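Local atomic coordinates of putative ABC transporter (Thermobispora bispora, PDB entry 4PE6), a protein that probably binds a carbohydrate or related small solute for an ABC transporter, and holds a trihydroxybutanoic acid in this crystal. Residues K146-V151 against Q177-A182; D208-C213 against P229-T234. One frame throughout, in Å; residues are numbered along the deposited sequence.

Contact 1 of 2, residues K146-V151 against Q177-A182; sequences KGNVIV and QVKTVA
Gly147 O and Val149 N hold Lys179 by its backbone N and O: Lys179 N reaches Gly147 O at 2.9 Å, and Val149 N reaches Lys179 O at 2.8 Å. Both bonds are nearly straight (168° and 167°), and this bracketing of one residue by two is the parallel pattern. Val181 N continues it onto Val149 O at 2.9 Å. The next bond slips by one residue: Val151 N takes Ala182 O (3.0 Å) and not Val181 O; Val181, whose psi is -14°, is consistent with a beta bulge in the parallel pair. At the other end Gly147 N makes a weak bond to Gln177 O, and Gly147 has backbone angles that suit glycine alone.

Packing follows the two faces. Val178 CG1, anti to its own N, lies against both methyls of Val149, 3.7 Å from Val149 CG2, while Val181 CG1 sits 3.7 Å from Asn148 OD1 and Val181 CG2 meets Ile150 CG1 at 4.0 Å. The amide nitrogen of Asn148 is held elsewhere, by Thr206 O. Leu172 covers the Val151, Val178 and Thr180 side; its helix 159-173 connects the two strands as a beta-alpha-beta unit. Val200 of helix 190-200 covers Ile150 and Ala182, and strand 209-211 flanks strand 147-153.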
ATOM      1  N   LYS A 146     -25.198   2.247  12.030  1.00 25.74           N
ATOM      2  CA  LYS A 146     -26.111   3.243  11.504  1.00 26.75           C
ATOM      3  C   LYS A 146     -25.434   4.605  11.494  1.00 25.67           C
ATOM      4  O   LYS A 146     -24.470   4.835  12.218  1.00 25.44           O
ATOM      5  CB  LYS A 146     -27.384   3.312  12.353  1.00 29.22           C
ATOM      6  CG  LYS A 146     -27.178   3.884  13.748  1.00 30.66           C
ATOM      7  CD  LYS A 146     -28.484   4.383  14.349  1.00 32.90           C
ATOM      8  CE  LYS A 146     -28.286   4.870  15.782  1.00 34.00           C
ATOM      9  NZ  LYS A 146     -28.072   3.743  16.747  1.00 35.06           N
ATOM     10  N   GLY A 147     -25.946   5.493  10.657  1.00 24.78           N
ATOM     11  CA  GLY A 147     -25.435   6.838  10.545  1.00 23.81           C
ATOM     12  C   GLY A 147     -24.977   7.141   9.143  1.00 23.17           C
ATOM     13  O   GLY A 147     -25.315   6.426   8.185  1.00 23.21           O
ATOM     14  N   ASN A 148     -24.212   8.226   9.024  1.00 22.39           N
ATOM     15  CA  ASN A 148     -23.773   8.716   7.741  1.00 21.77           C
ATOM     16  C   ASN A 148     -22.270   8.527   7.591  1.00 20.61           C
ATOM     17  O   ASN A 148     -21.494   8.797   8.512  1.00 20.14           O
ATOM     18  CB  ASN A 148     -24.126  10.197   7.592  1.00 22.46           C
ATOM     19  CG  ASN A 148     -25.619  10.449   7.596  1.00 23.24           C
ATOM     20  OD1 ASN A 148     -26.405   9.665   7.034  1.00 23.43           O
ATOM     21  ND2 ASN A 148     -26.027  11.573   8.190  1.00 23.92           N
ATOM     22  N   VAL A 149     -21.862   8.043   6.429  1.00 19.96           N
ATOM     23  CA  VAL A 149     -20.449   7.856   6.147  1.00 19.53           C
ATOM     24  C   VAL A 149     -19.999   8.466   4.833  1.00 19.22           C
ATOM     25  O   VAL A 149     -20.795   8.607   3.871  1.00 19.89           O
ATOM     26  CB  VAL A 149     -20.049   6.370   6.148  1.00 19.55           C
ATOM     27  CG1 VAL A 149     -20.325   5.750   7.498  1.00 19.68           C
ATOM     28  CG2 VAL A 149     -20.763   5.623   5.036  1.00 19.97           C
ATOM     29  N   ILE A 150     -18.706   8.804   4.788  1.00 18.48           N
ATOM     30  CA  ILE A 150     -18.065   9.209   3.548  1.00 18.19           C
ATOM     31  C   ILE A 150     -17.075   8.109   3.157  1.00 17.31           C
ATOM     32  O   ILE A 150     -16.340   7.611   4.001  1.00 16.77           O
ATOM     33  CB  ILE A 150     -17.336  10.554   3.699  1.00 18.51           C
ATOM     34  CG1 ILE A 150     -18.349  11.677   3.899  1.00 19.15           C
ATOM     35  CG2 ILE A 150     -16.426  10.831   2.504  1.00 18.61           C
ATOM     36  CD1 ILE A 150     -17.728  13.038   4.127  1.00 19.72           C
ATOM     37  N   VAL A 151     -17.086   7.720   1.887  1.00 17.00           N
ATOM     38  CA  VAL A 151     -16.079   6.813   1.354  1.00 16.60           C
ATOM     39  C   VAL A 151     -15.052   7.639   0.595  1.00 16.32           C
ATOM     40  O   VAL A 151     -15.402   8.378  -0.331  1.00 16.75           O
ATOM     41  CB  VAL A 151     -16.700   5.765   0.400  1.00 17.03           C
ATOM     42  CG1 VAL A 151     -15.640   4.795  -0.135  1.00 16.94           C
ATOM     43  CG2 VAL A 151     -17.809   4.999   1.103  1.00 17.35           C
ATOM     44  N   GLN A 177     -28.741   0.425   7.460  1.00 32.52           N
ATOM     45  CA  GLN A 177     -29.018   1.682   8.139  1.00 33.38           C
ATOM     46  C   GLN A 177     -27.854   2.671   8.031  1.00 30.85           C
ATOM     47  O   GLN A 177     -27.931   3.767   8.562  1.00 31.21           O
ATOM     48  CB  GLN A 177     -29.351   1.441   9.617  1.00 36.36           C
ATOM     49  CG  GLN A 177     -30.486   0.453   9.849  1.00 39.41           C
ATOM     50  CD  GLN A 177     -31.729   0.829   9.079  1.00 42.95           C
ATOM     51  OE1 GLN A 177     -32.286   0.015   8.336  1.00 48.15           O
ATOM     52  NE2 GLN A 177     -32.172   2.073   9.242  1.00 44.80           N
ATOM     53  N   VAL A 178     -26.771   2.277   7.372  1.00 28.42           N
ATOM     54  CA  VAL A 178     -25.694   3.214   7.077  1.00 26.58           C
ATOM     55  C   VAL A 178     -25.913   3.803   5.689  1.00 26.05           C
ATOM     56  O   VAL A 178     -26.208   3.074   4.750  1.00 25.74           O
ATOM     57  CB  VAL A 178     -24.316   2.534   7.203  1.00 25.81           C
ATOM     58  CG1 VAL A 178     -23.197   3.438   6.704  1.00 24.83           C
ATOM     59  CG2 VAL A 178     -24.085   2.168   8.661  1.00 25.89           C
ATOM     60  N   LYS A 179     -25.782   5.126   5.587  1.00 25.19           N
ATOM     61  CA  LYS A 179     -25.982   5.864   4.354  1.00 25.56           C
ATOM     62  C   LYS A 179     -24.648   6.487   3.940  1.00 23.82           C
ATOM     63  O   LYS A 179     -23.969   7.132   4.762  1.00 22.43           O
ATOM     64  CB  LYS A 179     -27.005   6.991   4.549  1.00 27.14           C
ATOM     65  CG  LYS A 179     -28.395   6.544   5.010  1.00 29.37           C
ATOM     66  CD  LYS A 179     -29.031   5.605   3.989  1.00 31.18           C
ATOM     67  CE  LYS A 179     -30.514   5.350   4.252  1.00 33.03           C
ATOM     68  NZ  LYS A 179     -30.741   4.230   5.213  1.00 33.56           N
ATOM     69  N   THR A 180     -24.273   6.280   2.679  1.00 22.79           N
ATOM     70  CA  THR A 180     -23.093   6.912   2.132  1.00 21.87           C
ATOM     71  C   THR A 180     -23.534   8.286   1.647  1.00 21.97           C
ATOM     72  O   THR A 180     -24.327   8.381   0.718  1.00 22.62           O
ATOM     73  CB  THR A 180     -22.444   6.097   0.986  1.00 21.80           C
ATOM     74  OG1 THR A 180     -21.934   4.857   1.481  1.00 21.53           O
ATOM     75  CG2 THR A 180     -21.291   6.855   0.387  1.00 21.42           C
ATOM     76  N   VAL A 181     -23.049   9.340   2.286  1.00 21.20           N
ATOM     77  CA  VAL A 181     -23.483  10.692   1.952  1.00 21.77           C
ATOM     78  C   VAL A 181     -22.572  11.364   0.937  1.00 21.51           C
ATOM     79  O   VAL A 181     -22.945  12.400   0.371  1.00 22.02           O
ATOM     80  CB  VAL A 181     -23.672  11.602   3.194  1.00 21.89           C
ATOM     81  CG1 VAL A 181     -24.854  11.114   4.036  1.00 22.16           C
ATOM     82  CG2 VAL A 181     -22.395  11.706   4.020  1.00 21.48           C
ATOM     83  N   ALA A 182     -21.385  10.787   0.716  1.00 20.63           N
ATOM     84  CA  ALA A 182     -20.494  11.215  -0.355  1.00 20.38           C
ATOM     85  C   ALA A 182     -19.413  10.173  -0.636  1.00 19.73           C
ATOM     86  O   ALA A 182     -18.958   9.462   0.274  1.00 19.04           O
ATOM     87  CB  ALA A 182     -19.853  12.558  -0.017  1.00 20.44           C
TER

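Contact 2 of 2, residues D208-C213 against P229-T234; sequences DAVIGC and PIPAVT
Ala232 is bonded through both of its backbone polar atoms: Val210 N points almost straight at Ala232 O (2.8 Å, 168°), and Ala232 N reaches Asp208 O at 3.1 Å, tilted from the carbonyl plane. Further along, the direct strand pairing gives way. Val210 O and Thr234 N stand 3.7 Å apart, too far for a direct bond, and a water between them donates to the carbonyl and accepts from the amide. Thr234 then supplies its side chain: with chi1 at 54°, OG1 lies between the backbone N and the carbonyl carbon and accepts Gly212 N at 2.9 Å, though the bond is bent (130°). A beta carbon at Gly212 would crowd this hydroxyl. A valine in place of Thr234 would probably leave Gly212 N without its acceptor and let the loop that begins at Gly212 shift.

Apolar contacts line both faces. Ala209 CB meets Ala232 CB at 4.1 Å, and Val210 CG2 rests on Pro231 CG at 3.8 Å. Val219 of helix 216-226 backs Val210 and Val233, while Val139 of helix 128-142 covers Ala209 and Ile211. Two adjacent parallel strands joined through helix 216-226 form a beta-alpha-beta unit of the alpha/beta fold found in periplasmic binding proteins.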
ATOM      1  N   ASP A 208     -20.617  10.360  10.618  1.00 22.90           N
ATOM      2  CA  ASP A 208     -20.172   9.539  11.749  1.00 22.50           C
ATOM      3  C   ASP A 208     -18.841   8.824  11.496  1.00 21.53           C
ATOM      4  O   ASP A 208     -18.066   8.550  12.430  1.00 21.72           O
ATOM      5  CB  ASP A 208     -21.277   8.553  12.090  1.00 23.12           C
ATOM      6  CG  ASP A 208     -22.581   9.265  12.406  1.00 24.14           C
ATOM      7  OD1 ASP A 208     -22.604   9.941  13.441  1.00 24.80           O
ATOM      8  OD2 ASP A 208     -23.553   9.204  11.612  1.00 24.57           O
ATOM      9  N   ALA A 209     -18.563   8.525  10.243  1.00 20.40           N
ATOM     10  CA  ALA A 209     -17.318   7.865   9.900  1.00 19.86           C
ATOM     11  C   ALA A 209     -16.867   8.194   8.490  1.00 19.40           C
ATOM     12  O   ALA A 209     -17.690   8.433   7.608  1.00 19.37           O
ATOM     13  CB  ALA A 209     -17.466   6.358  10.054  1.00 19.72           C
ATOM     14  N   VAL A 210     -15.556   8.136   8.285  1.00 18.94           N
ATOM     15  CA  VAL A 210     -14.986   8.244   6.961  1.00 18.61           C
ATOM     16  C   VAL A 210     -14.096   7.049   6.689  1.00 18.55           C
ATOM     17  O   VAL A 210     -13.043   6.887   7.316  1.00 18.82           O
ATOM     18  CB  VAL A 210     -14.207   9.550   6.787  1.00 18.45           C
ATOM     19  CG1 VAL A 210     -13.703   9.662   5.361  1.00 18.27           C
ATOM     20  CG2 VAL A 210     -15.096  10.726   7.168  1.00 18.57           C
ATOM     21  N   ILE A 211     -14.552   6.200   5.767  1.00 18.16           N
ATOM     22  CA  ILE A 211     -13.867   4.970   5.416  1.00 18.24           C
ATOM     23  C   ILE A 211     -12.963   5.282   4.235  1.00 17.82           C
ATOM     24  O   ILE A 211     -13.432   5.491   3.099  1.00 17.50           O
ATOM     25  CB  ILE A 211     -14.859   3.847   5.065  1.00 18.54           C
ATOM     26  CG1 ILE A 211     -15.756   3.538   6.268  1.00 19.10           C
ATOM     27  CG2 ILE A 211     -14.113   2.591   4.657  1.00 18.75           C
ATOM     28  CD1 ILE A 211     -16.825   2.493   6.010  1.00 19.67           C
ATOM     29  N   GLY A 212     -11.672   5.321   4.511  1.00 17.71           N
ATOM     30  CA  GLY A 212     -10.710   5.724   3.521  1.00 17.87           C
ATOM     31  C   GLY A 212      -9.563   4.773   3.352  1.00 18.21           C
ATOM     32  O   GLY A 212      -9.620   3.611   3.783  1.00 18.75           O
ATOM     33  N   CYS A 213      -8.509   5.298   2.728  1.00 18.39           N
ATOM     34  CA  CYS A 213      -7.292   4.565   2.429  1.00 18.66           C
ATOM     35  C   CYS A 213      -6.128   5.295   3.098  1.00 19.19           C
ATOM     36  O   CYS A 213      -5.541   6.197   2.501  1.00 19.14           O
ATOM     37  CB  CYS A 213      -7.063   4.522   0.920  1.00 18.66           C
ATOM     38  SG  CYS A 213      -5.575   3.637   0.428  1.00 18.94           S
ATOM     39  N   PRO A 229     -17.032  17.990  14.682  1.00 26.95           N
ATOM     40  CA  PRO A 229     -16.349  16.934  15.434  1.00 26.38           C
ATOM     41  C   PRO A 229     -15.732  15.859  14.527  1.00 25.32           C
ATOM     42  O   PRO A 229     -16.282  15.510  13.463  1.00 23.60           O
ATOM     43  CB  PRO A 229     -17.469  16.318  16.277  1.00 27.30           C
ATOM     44  CG  PRO A 229     -18.727  16.616  15.511  1.00 27.76           C
ATOM     45  CD  PRO A 229     -18.490  17.974  14.905  1.00 27.43           C
ATOM     46  N   ILE A 230     -14.611  15.328  14.986  1.00 24.59           N
ATOM     47  CA  ILE A 230     -13.807  14.404  14.225  1.00 24.63           C
ATOM     48  C   ILE A 230     -14.548  13.032  14.222  1.00 23.60           C
ATOM     49  O   ILE A 230     -14.835  12.488  15.279  1.00 23.63           O
ATOM     50  CB  ILE A 230     -12.387  14.290  14.843  1.00 25.71           C
ATOM     51  CG1 ILE A 230     -11.717  15.680  14.997  1.00 27.53           C
ATOM     52  CG2 ILE A 230     -11.503  13.335  14.053  1.00 25.88           C
ATOM     53  CD1 ILE A 230     -11.456  16.436  13.703  1.00 27.67           C
ATOM     54  N   PRO A 231     -14.894  12.495  13.044  1.00 22.20           N
ATOM     55  CA  PRO A 231     -15.532  11.159  13.009  1.00 21.53           C
ATOM     56  C   PRO A 231     -14.561  10.016  13.211  1.00 20.68           C
ATOM     57  O   PRO A 231     -13.373  10.245  13.361  1.00 20.23           O
ATOM     58  CB  PRO A 231     -16.106  11.094  11.589  1.00 21.37           C
ATOM     59  CG  PRO A 231     -15.165  11.927  10.795  1.00 21.45           C
ATOM     60  CD  PRO A 231     -14.750  13.062  11.690  1.00 21.99           C
ATOM     61  N   ALA A 232     -15.056   8.768  13.204  1.00 20.20           N
ATOM     62  CA  ALA A 232     -14.151   7.619  13.102  1.00 19.72           C
ATOM     63  C   ALA A 232     -13.477   7.672  11.741  1.00 19.09           C
ATOM     64  O   ALA A 232     -14.144   7.841  10.725  1.00 18.63           O
ATOM     65  CB  ALA A 232     -14.904   6.296  13.282  1.00 19.93           C
ATOM     66  N   VAL A 233     -12.156   7.571  11.721  1.00 19.11           N
ATOM     67  CA  VAL A 233     -11.392   7.628  10.475  1.00 18.82           C
ATOM     68  C   VAL A 233     -10.449   6.438  10.310  1.00 18.94           C
ATOM     69  O   VAL A 233     -10.243   5.628  11.230  1.00 19.55           O
ATOM     70  CB  VAL A 233     -10.586   8.955  10.353  1.00 18.84           C
ATOM     71  CG1 VAL A 233     -11.523  10.153  10.274  1.00 18.86           C
ATOM     72  CG2 VAL A 233      -9.621   9.123  11.512  1.00 19.50           C
ATOM     73  N   THR A 234      -9.879   6.326   9.119  1.00 18.67           N
ATOM     74  CA  THR A 234      -8.911   5.285   8.807  1.00 18.74           C
ATOM     75  C   THR A 234      -7.570   5.975   8.661  1.00 19.03           C
ATOM     76  O   THR A 234      -7.291   6.578   7.638  1.00 18.74           O
ATOM     77  CB  THR A 234      -9.284   4.541   7.514  1.00 18.56           C
ATOM     78  OG1 THR A 234      -9.464   5.474   6.434  1.00 18.03           O
ATOM     79  CG2 THR A 234     -10.563   3.748   7.710  1.00 18.62           C
TER
HETATM   80  O   HOH W   1     -10.442   8.250   6.935  1.00 17.71           O

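How the contacts relate
Contacts 1 and 2 are successive pairings in one sheet, with centres 10 Å apart, and strands 147-153 and 209-211 are the neighbours that join them. Asn148 O to Asp208 N at 2.8 Å and Ile150 O to Ile211 N at 2.9 Å are probable hydrogen bonds across that junction, and Asp208 OD2 also accepts Asn148 N. Together they give the strand order 232-235, 209-211, 147-153, 178-185, with the last at the edge of the sheet within the chain. Contact 2 lies nearer the ligand: the Cys213 side chain is about 4 Å from the trihydroxybutanoic acid and is disulfide-bonded to the pocket residue Cys188, whereas the side chain of Val151 in contact 1 is about 13 Å away.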